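Local coordinates for protein FAD dependent oxidoreductase (Chelativorans sp. BNC1, PDB 6PXS) that probably oxidises iminodiacetate, an intermediate of EDTA breakdown, as an FAD-dependent oxidase of the DadA family, at residues R171-S176 against L187-R192. Residues are numbered along the deposited sequence; the frame is centred on the assembly and turned at random.
Sequences RNDYVS and LGSDGR. With FAD (flavin-adenine dinucleotide), chain E.
Asp173 holds CG anti to its backbone N (chi1 -162°), which carries the carboxylate toward Ser189, whose CB lies 3.7 Å from OD2; in Val175, CG1 is anti to the carbonyl carbon and beside the backbone N (chi1 -60°), which puts it 3.9 Å from Leu187 O. The two segments join as an antiparallel hydrogen-bonded pair at Ser176 and Leu187. Ser176 N gives its hydrogen to Leu187 O at 2.9 Å, in the carbonyl plane, and Leu187 N returns a bond to Ser176 O at 3.0 Å from well above that carbonyl's plane. Leu187 O also receives a CA-H...O contact from Val175 CA. Beyond Val175 and Gly188 the backbones diverge, and the side chains of Asp173 and Ser189 keep the contact. Gly188 to Gly191 form a type I turn, overlapped at its end by an Asx turn in which Asp190 OD1 accepts from Arg192 N. Asp173 OD2 lies at the edge of the Arg171 guanidinium, in its plane, in a salt bridge with NH1, while OD1 accepts from Tyr174 N and from Phe271 N of the second subunit. The same strip borders the FAD adenine: N6A donates a weak bond to Val175 O (3.4 Å), and Tyr174 CE1 lies 3.4 Å from N6A. This is the base of the hairpin of strands 176-180 and 183-187, beside edge strand 169-171 of the Rossmann-type sheet. The peptide of Val175 and Ser176 thus faces two ways, its carbonyl to the adenine amine and its N-H to Leu187, which links the hairpin base to the adenine end of the FAD site through a weak bond, and the buried Asp173 carboxylate probably stays ionised beside Arg171.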
ATOM      1  N   ARG A 171     -17.136 -17.210   5.786  1.00 47.91           N
ATOM      2  CA  ARG A 171     -15.911 -17.580   6.478  1.00 47.92           C
ATOM      3  C   ARG A 171     -14.757 -17.565   5.488  1.00 46.53           C
ATOM      4  O   ARG A 171     -14.932 -17.863   4.304  1.00 46.36           O
ATOM      5  CB  ARG A 171     -16.048 -18.961   7.133  1.00 49.82           C
ATOM      6  CG  ARG A 171     -14.734 -19.609   7.542  1.00 54.31           C
ATOM      7  CD  ARG A 171     -14.969 -20.774   8.499  1.00 57.83           C
ATOM      8  NE  ARG A 171     -15.923 -21.750   7.972  1.00 58.61           N
ATOM      9  CZ  ARG A 171     -15.594 -22.853   7.301  1.00 56.99           C
ATOM     10  NH1 ARG A 171     -14.321 -23.146   7.059  1.00 58.23           N
ATOM     11  NH2 ARG A 171     -16.546 -23.669   6.871  1.00 53.00           N
ATOM     12  N   ASN A 172     -13.575 -17.207   5.984  1.00 44.85           N
ATOM     13  CA  ASN A 172     -12.352 -17.199   5.188  1.00 43.78           C
ATOM     14  C   ASN A 172     -11.628 -18.516   5.440  1.00 46.30           C
ATOM     15  O   ASN A 172     -11.116 -18.750   6.539  1.00 52.71           O
ATOM     16  CB  ASN A 172     -11.472 -16.004   5.547  1.00 48.63           C
ATOM     17  CG  ASN A 172     -10.329 -15.806   4.569  1.00 50.61           C
ATOM     18  OD1 ASN A 172      -9.186 -16.171   4.847  1.00 52.89           O
ATOM     19  ND2 ASN A 172     -10.633 -15.223   3.416  1.00 48.49           N
ATOM     20  N   ASP A 173     -11.591 -19.373   4.426  1.00 44.70           N
ATOM     21  CA  ASP A 173     -11.014 -20.701   4.579  1.00 45.70           C
ATOM     22  C   ASP A 173     -10.770 -21.285   3.195  1.00 47.09           C
ATOM     23  O   ASP A 173     -11.333 -20.824   2.199  1.00 46.51           O
ATOM     24  CB  ASP A 173     -11.932 -21.612   5.403  1.00 44.76           C
ATOM     25  CG  ASP A 173     -11.210 -22.822   5.957  1.00 47.24           C
ATOM     26  OD1 ASP A 173      -9.985 -22.932   5.748  1.00 49.51           O
ATOM     27  OD2 ASP A 173     -11.869 -23.665   6.605  1.00 47.91           O
ATOM     28  N   TYR A 174      -9.913 -22.303   3.148  1.00 47.93           N
ATOM     29  CA  TYR A 174      -9.601 -23.023   1.920  1.00 44.94           C
ATOM     30  C   TYR A 174     -10.083 -24.456   2.079  1.00 44.20           C
ATOM     31  O   TYR A 174      -9.621 -25.172   2.973  1.00 44.23           O
ATOM     32  CB  TYR A 174      -8.101 -22.985   1.620  1.00 48.80           C
ATOM     33  CG  TYR A 174      -7.728 -23.534   0.259  1.00 50.93           C
ATOM     34  CD1 TYR A 174      -7.858 -22.754  -0.884  1.00 50.21           C
ATOM     35  CD2 TYR A 174      -7.237 -24.827   0.117  1.00 52.13           C
ATOM     36  CE1 TYR A 174      -7.517 -23.248  -2.131  1.00 52.12           C
ATOM     37  CE2 TYR A 174      -6.892 -25.330  -1.125  1.00 52.99           C
ATOM     38  CZ  TYR A 174      -7.033 -24.537  -2.246  1.00 53.91           C
ATOM     39  OH  TYR A 174      -6.693 -25.031  -3.486  1.00 52.23           O
ATOM     40  N   VAL A 175     -11.013 -24.866   1.219  1.00 47.35           N
ATOM     41  CA  VAL A 175     -11.612 -26.191   1.281  1.00 53.41           C
ATOM     42  C   VAL A 175     -11.234 -26.960   0.020  1.00 52.80           C
ATOM     43  O   VAL A 175     -10.733 -26.400  -0.956  1.00 50.75           O
ATOM     44  CB  VAL A 175     -13.142 -26.132   1.448  1.00 52.14           C
ATOM     45  CG1 VAL A 175     -13.502 -25.401   2.732  1.00 49.65           C
ATOM     46  CG2 VAL A 175     -13.791 -25.467   0.240  1.00 50.34           C
ATOM     47  N   SER A 176     -11.487 -28.268   0.058  1.00 54.85           N
ATOM     48  CA  SER A 176     -11.156 -29.148  -1.056  1.00 58.40           C
ATOM     49  C   SER A 176     -12.335 -30.062  -1.366  1.00 61.17           C
ATOM     50  O   SER A 176     -13.428 -29.879  -0.819  1.00 61.02           O
ATOM     51  CB  SER A 176      -9.905 -29.966  -0.731  1.00 62.56           C
ATOM     52  OG  SER A 176      -9.360 -30.556  -1.897  1.00 63.92           O
ATOM     53  N   LEU A 187     -14.068 -31.093   1.811  1.00 61.59           N
ATOM     54  CA  LEU A 187     -13.108 -31.292   2.888  1.00 61.71           C
ATOM     55  C   LEU A 187     -12.727 -29.943   3.485  1.00 59.61           C
ATOM     56  O   LEU A 187     -12.178 -29.084   2.786  1.00 58.15           O
ATOM     57  CB  LEU A 187     -11.866 -32.018   2.374  1.00 65.62           C
ATOM     58  CG  LEU A 187     -12.119 -33.350   1.661  1.00 69.27           C
ATOM     59  CD1 LEU A 187     -10.807 -33.963   1.196  1.00 70.30           C
ATOM     60  CD2 LEU A 187     -12.880 -34.318   2.558  1.00 68.71           C
ATOM     61  N   GLY A 188     -13.012 -29.765   4.770  1.00 60.38           N
ATOM     62  CA  GLY A 188     -12.654 -28.549   5.463  1.00 59.08           C
ATOM     63  C   GLY A 188     -11.163 -28.484   5.747  1.00 59.03           C
ATOM     64  O   GLY A 188     -10.361 -29.298   5.286  1.00 59.62           O
ATOM     65  N   SER A 189     -10.792 -27.474   6.535  1.00 60.65           N
ATOM     66  CA  SER A 189      -9.385 -27.274   6.864  1.00 63.90           C
ATOM     67  C   SER A 189      -8.797 -28.501   7.550  1.00 69.57           C
ATOM     68  O   SER A 189      -7.661 -28.897   7.265  1.00 70.42           O
ATOM     69  CB  SER A 189      -9.230 -26.040   7.751  1.00 62.82           C
ATOM     70  OG  SER A 189     -10.031 -26.153   8.912  1.00 65.04           O
ATOM     71  N   ASP A 190      -9.557 -29.117   8.459  1.00 71.45           N
ATOM     72  CA  ASP A 190      -9.060 -30.279   9.184  1.00 74.14           C
ATOM     73  C   ASP A 190      -8.913 -31.506   8.293  1.00 77.16           C
ATOM     74  O   ASP A 190      -8.229 -32.458   8.681  1.00 78.60           O
ATOM     75  CB  ASP A 190      -9.987 -30.602  10.358  1.00 74.40           C
ATOM     76  CG  ASP A 190     -11.429 -30.805   9.927  1.00 73.52           C
ATOM     77  OD1 ASP A 190     -11.678 -30.938   8.712  1.00 73.07           O
ATOM     78  OD2 ASP A 190     -12.315 -30.826  10.808  1.00 75.00           O
ATOM     79  N   GLY A 191      -9.536 -31.506   7.115  1.00 80.60           N
ATOM     80  CA  GLY A 191      -9.518 -32.639   6.222  1.00 81.58           C
ATOM     81  C   GLY A 191     -10.749 -33.516   6.305  1.00 82.53           C
ATOM     82  O   GLY A 191     -10.990 -34.313   5.390  1.00 79.99           O
ATOM     83  N   ARG A 192     -11.532 -33.396   7.378  1.00 83.02           N
ATOM     84  CA  ARG A 192     -12.759 -34.162   7.499  1.00 85.33           C
ATOM     85  C   ARG A 192     -13.875 -33.500   6.691  1.00 87.34           C
ATOM     86  O   ARG A 192     -13.921 -32.272   6.575  1.00 87.31           O
ATOM     87  CB  ARG A 192     -13.175 -34.273   8.962  1.00 84.56           C
ATOM     88  CG  ARG A 192     -12.172 -35.008   9.839  1.00 87.74           C
ATOM     89  CD  ARG A 192     -12.682 -35.157  11.266  1.00 90.90           C
ATOM     90  NE  ARG A 192     -11.810 -36.003  12.081  1.00 93.82           N
ATOM     91  CZ  ARG A 192     -11.984 -37.310  12.275  1.00 96.48           C
ATOM     92  NH1 ARG A 192     -13.002 -37.953  11.716  1.00 95.43           N
ATOM     93  NH2 ARG A 192     -11.130 -37.981  13.036  1.00 97.25           N
TER
HETATM   94  PA  FAD E 401     -13.857 -14.722  -8.608  1.00 34.20           P
HETATM   95  O1A FAD E 401     -12.388 -14.800  -8.793  1.00 31.30           O
HETATM   96  O2A FAD E 401     -14.388 -13.303  -8.389  1.00 37.43           O
HETATM   97  O5B FAD E 401     -14.346 -15.648  -7.439  1.00 36.36           O
HETATM   98  C5B FAD E 401     -13.600 -16.818  -7.046  1.00 41.88           C
HETATM   99  C4B FAD E 401     -13.538 -16.864  -5.541  1.00 43.79           C
HETATM  100  O4B FAD E 401     -13.451 -18.240  -5.101  1.00 50.20           O
HETATM  101  C3B FAD E 401     -12.335 -16.144  -4.929  1.00 41.67           C
HETATM  102  O3B FAD E 401     -12.720 -15.440  -3.755  1.00 38.21           O
HETATM  103  C2B FAD E 401     -11.378 -17.294  -4.610  1.00 48.53           C
HETATM  104  O2B FAD E 401     -10.490 -16.980  -3.544  1.00 45.90           O
HETATM  105  C1B FAD E 401     -12.374 -18.373  -4.201  1.00 50.04           C
HETATM  106  N9A FAD E 401     -11.860 -19.737  -4.285  1.00 64.90           N
HETATM  107  C8A FAD E 401     -11.329 -20.359  -5.383  1.00 49.07           C
HETATM  108  N7A FAD E 401     -10.942 -21.593  -5.161  1.00 55.79           N
HETATM  109  C5A FAD E 401     -11.241 -21.794  -3.821  1.00 55.82           C
HETATM  110  C6A FAD E 401     -11.076 -22.902  -2.968  1.00 55.56           C
HETATM  111  N6A FAD E 401     -10.547 -24.066  -3.353  1.00 53.75           N
HETATM  112  N1A FAD E 401     -11.479 -22.769  -1.685  1.00 51.65           N
HETATM  113  C2A FAD E 401     -12.008 -21.609  -1.288  1.00 53.95           C
HETATM  114  N3A FAD E 401     -12.211 -20.501  -2.005  1.00 49.50           N
HETATM  115  C4A FAD E 401     -11.804 -20.658  -3.269  1.00 52.75           C
HETATM  116  N1  FAD E 401     -16.884  -8.276 -16.438  1.00 48.07           N
HETATM  117  C2  FAD E 401     -17.859  -7.448 -16.915  1.00 48.59           C
HETATM  118  O2  FAD E 401     -19.023  -7.835 -17.061  1.00 50.66           O
HETATM  119  N3  FAD E 401     -17.550  -6.139 -17.245  1.00 44.09           N
HETATM  120  C4  FAD E 401     -16.306  -5.552 -17.143  1.00 44.82           C
HETATM  121  O4  FAD E 401     -16.151  -4.376 -17.468  1.00 46.56           O
HETATM  122  C4X FAD E 401     -15.276  -6.440 -16.638  1.00 44.58           C
HETATM  123  N5  FAD E 401     -14.069  -5.966 -16.510  1.00 42.04           N
HETATM  124  C5X FAD E 401     -13.084  -6.813 -16.026  1.00 39.85           C
HETATM  125  C6  FAD E 401     -11.787  -6.321 -15.884  1.00 41.20           C
HETATM  126  C7  FAD E 401     -10.763  -7.128 -15.398  1.00 39.97           C
HETATM  127  C7M FAD E 401      -9.376  -6.562 -15.258  1.00 40.53           C
HETATM  128  C8  FAD E 401     -11.036  -8.461 -15.054  1.00 40.98           C
HETATM  129  C8M FAD E 401      -9.948  -9.362 -14.529  1.00 45.61           C
HETATM  130  C9  FAD E 401     -12.330  -8.954 -15.195  1.00 39.84           C
HETATM  131  C9A FAD E 401     -13.353  -8.144 -15.677  1.00 38.25           C
HETATM  132  N10 FAD E 401     -14.673  -8.615 -15.827  1.00 38.61           N
HETATM  133  C10 FAD E 401     -15.661  -7.788 -16.311  1.00 44.05           C
HETATM  134  C1' FAD E 401     -15.019 -10.007 -15.493  1.00 37.09           C
HETATM  135  C2' FAD E 401     -15.412 -10.197 -14.029  1.00 37.57           C
HETATM  136  O2' FAD E 401     -14.580  -9.402 -13.185  1.00 38.44           O
HETATM  137  C3' FAD E 401     -15.243 -11.670 -13.656  1.00 35.71           C
HETATM  138  O3' FAD E 401     -15.725 -12.480 -14.722  1.00 39.32           O
HETATM  139  C4' FAD E 401     -15.966 -12.086 -12.375  1.00 35.02           C
HETATM  140  O4' FAD E 401     -15.510 -11.268 -11.298  1.00 34.98           O
HETATM  141  C5' FAD E 401     -15.733 -13.548 -12.056  1.00 37.30           C
HETATM  142  O5' FAD E 401     -16.353 -13.863 -10.793  1.00 36.52           O
HETATM  143  P   FAD E 401     -16.165 -15.277 -10.129  1.00 36.98           P
HETATM  144  O1P FAD E 401     -16.491 -16.358 -11.166  1.00 41.73           O
HETATM  145  O2P FAD E 401     -16.897 -15.391  -8.841  1.00 34.01           O
HETATM  146  O3P FAD E 401     -14.597 -15.325  -9.873  1.00 38.96           O